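Aromatic-amino-acid aminotransferase (PDB 4F4E) probably transfers amino groups between aromatic amino acids such as tyrosine and 2-oxoglutarate, working as a homodimer with covalently bound pyridoxal phosphate. Local coordinates at residues V198-C203 / P231-A236. Residues are numbered along the deposited sequence; the frame is centred on the assembly and turned at random.
Sequences VVLHAC and PFLDIA. With EDO (1,2-ethanediol), chain C.
Strands 198-201 and 231-235 run parallel in register, their axes inclined at 29°, and four backbone hydrogen bonds tie them: F232 N to V198 O, L200 N to F232 O, D234 N to L200 O (2.8 Å) and A202 N to D234 O. Between the bonds the strands add CA-H...O contacts, such as V199 CA to F232 O at 3.3 Å. On one face L200 and L233 pack together; in the L233 conformer given, CG beside the backbone N (chi1 -70°) and CD1 anti to CA leave CD2 3.8 Å from both L200 CB and L200 O. F254 of helix 249-256 closes over both leucines. The two strands and helix 214-227 form a beta-alpha-beta crossover in the central sheet of the large, cofactor-binding domain of this aminotransferase, and their C-terminal ends reach the active site. There the other face presents H201 and D234. The H201 ring meets that of H156 with planes at about 80°, and its NE2 is hydrogen-bonded to S152 OG. D234 OD2 hydrogen-bonds H156 NE2 and makes a close polar contact of undecided nature with N1 of the pyridoxal-lysine at position 269, consistent with the family's aspartate-pyridine pairing. Just past the first strand, A202 CB presses on I235, 3.7 Å from its CB. At the other edge of 198-203, an ethanediol, probably from the crystallisation liquor, spans H201 N and O and also bonds Y170 OH.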
loop_
_atom_site.group_PDB
_atom_site.type_symbol
_atom_site.label_atom_id
_atom_site.label_comp_id
_atom_site.label_asym_id
_atom_site.label_seq_id
_atom_site.Cartn_x
_atom_site.Cartn_y
_atom_site.Cartn_z
ATOM N N VAL A 198 -0.116 -23.556 -3.908
ATOM C CA VAL A 198 -0.073 -24.110 -2.572
ATOM C C VAL A 198 0.628 -23.124 -1.617
ATOM O O VAL A 198 1.799 -22.875 -1.768
ATOM C CB VAL A 198 0.658 -25.474 -2.552
ATOM C CG1 VAL A 198 0.538 -26.079 -1.147
ATOM C CG2 VAL A 198 0.065 -26.468 -3.596
ATOM N N VAL A 199 -0.114 -22.569 -0.668
ATOM C CA VAL A 199 0.399 -21.549 0.255
ATOM C C VAL A 199 1.002 -22.282 1.447
ATOM O O VAL A 199 0.307 -22.987 2.157
ATOM C CB VAL A 199 -0.698 -20.584 0.705
ATOM C CG1 VAL A 199 -0.165 -19.553 1.694
ATOM C CG2 VAL A 199 -1.375 -19.951 -0.501
ATOM N N LEU A 200 2.306 -22.142 1.609
ATOM C CA LEU A 200 3.112 -22.894 2.547
ATOM C C LEU A 200 3.823 -21.930 3.496
ATOM O O LEU A 200 4.580 -21.042 3.048
ATOM C CB LEU A 200 4.165 -23.699 1.764
ATOM C CG LEU A 200 3.602 -24.807 0.863
ATOM C CD1 LEU A 200 4.586 -25.230 -0.262
ATOM C CD2 LEU A 200 3.225 -26.009 1.739
ATOM N N HIS A 201 3.566 -22.094 4.800
ATOM C CA HIS A 201 4.322 -21.356 5.802
ATOM C C HIS A 201 5.739 -21.859 5.869
ATOM O O HIS A 201 5.993 -23.065 6.066
ATOM C CB HIS A 201 3.673 -21.503 7.174
ATOM C CG HIS A 201 2.237 -21.024 7.251
ATOM N ND1 HIS A 201 1.856 -20.044 8.102
ATOM C CD2 HIS A 201 1.077 -21.470 6.607
ATOM C CE1 HIS A 201 0.510 -19.856 7.998
ATOM N NE2 HIS A 201 0.026 -20.749 7.093
ATOM N N ALA A 202 6.712 -20.953 5.827
ATOM C CA ALA A 202 8.094 -21.391 5.801
ATOM C C ALA A 202 8.500 -22.002 7.128
ATOM O O ALA A 202 9.357 -22.880 7.172
ATOM C CB ALA A 202 9.054 -20.241 5.443
ATOM N N CYS A 203 7.941 -21.453 8.203
ATOM C CA CYS A 203 8.252 -21.823 9.581
ATOM C C CYS A 203 7.342 -21.003 10.491
ATOM O O CYS A 203 6.671 -20.069 10.047
ATOM C CB CYS A 203 9.721 -21.577 9.960
ATOM S SG CYS A 203 10.311 -19.889 10.004
ATOM N N PRO A 231 4.293 -23.406 -5.806
ATOM C CA PRO A 231 4.485 -23.150 -4.380
ATOM C C PRO A 231 4.531 -21.647 -4.094
ATOM O O PRO A 231 5.253 -20.908 -4.757
ATOM C CB PRO A 231 5.827 -23.797 -4.076
ATOM C CG PRO A 231 6.574 -23.698 -5.362
ATOM C CD PRO A 231 5.547 -23.760 -6.479
ATOM N N PHE A 232 3.782 -21.255 -3.077
ATOM C CA PHE A 232 3.724 -19.884 -2.647
ATOM C C PHE A 232 4.157 -19.887 -1.198
ATOM O O PHE A 232 3.359 -20.116 -0.265
ATOM C CB PHE A 232 2.322 -19.241 -2.881
ATOM C CG PHE A 232 2.360 -17.722 -3.019
ATOM C CD1 PHE A 232 3.266 -16.938 -2.281
ATOM C CD2 PHE A 232 1.475 -17.083 -3.844
ATOM C CE1 PHE A 232 3.299 -15.537 -2.434
ATOM C CE2 PHE A 232 1.504 -15.679 -3.995
ATOM C CZ PHE A 232 2.425 -14.915 -3.304
ATOM N N LEU A 233 5.453 -19.646 -0.971
ATOM C CA LEU A 233 5.966 -19.661 0.399
ATOM C C LEU A 233 5.645 -18.324 1.068
ATOM O O LEU A 233 5.753 -17.251 0.448
ATOM C CB LEU A 233 7.473 -19.955 0.406
ATOM C CG LEU A 233 7.828 -21.395 0.016
ATOM C CD1 LEU A 233 9.243 -21.470 -0.502
ATOM C CD2 LEU A 233 7.661 -22.327 1.223
ATOM N N ASP A 234 5.238 -18.380 2.333
ATOM C CA ASP A 234 4.943 -17.199 3.151
ATOM C C ASP A 234 5.862 -17.279 4.363
ATOM O O ASP A 234 5.744 -18.188 5.216
ATOM C CB ASP A 234 3.491 -17.236 3.602
ATOM C CG ASP A 234 3.080 -16.029 4.431
ATOM O OD1 ASP A 234 3.964 -15.328 4.998
ATOM O OD2 ASP A 234 1.845 -15.780 4.542
ATOM N N ILE A 235 6.860 -16.392 4.356
ATOM C CA ILE A 235 7.921 -16.331 5.386
ATOM C C ILE A 235 7.838 -15.001 6.146
ATOM O O ILE A 235 8.450 -13.986 5.795
ATOM C CB ILE A 235 9.318 -16.643 4.797
ATOM C CG1 ILE A 235 10.382 -16.789 5.904
ATOM C CG2 ILE A 235 9.706 -15.642 3.677
ATOM C CD1 ILE A 235 11.733 -17.376 5.397
ATOM N N ALA A 236 7.005 -15.013 7.183
ATOM C CA ALA A 236 6.723 -13.835 7.977
ATOM C C ALA A 236 7.530 -13.802 9.286
ATOM O O ALA A 236 7.489 -12.813 9.993
ATOM C CB ALA A 236 5.237 -13.764 8.275
HETATM C C1 EDO C . 2.339 -25.602 6.070
HETATM O O1 EDO C . 2.114 -24.400 5.374
HETATM C C2 EDO C . 3.825 -25.898 6.318
HETATM O O2 EDO C . 4.384 -24.975 7.211
#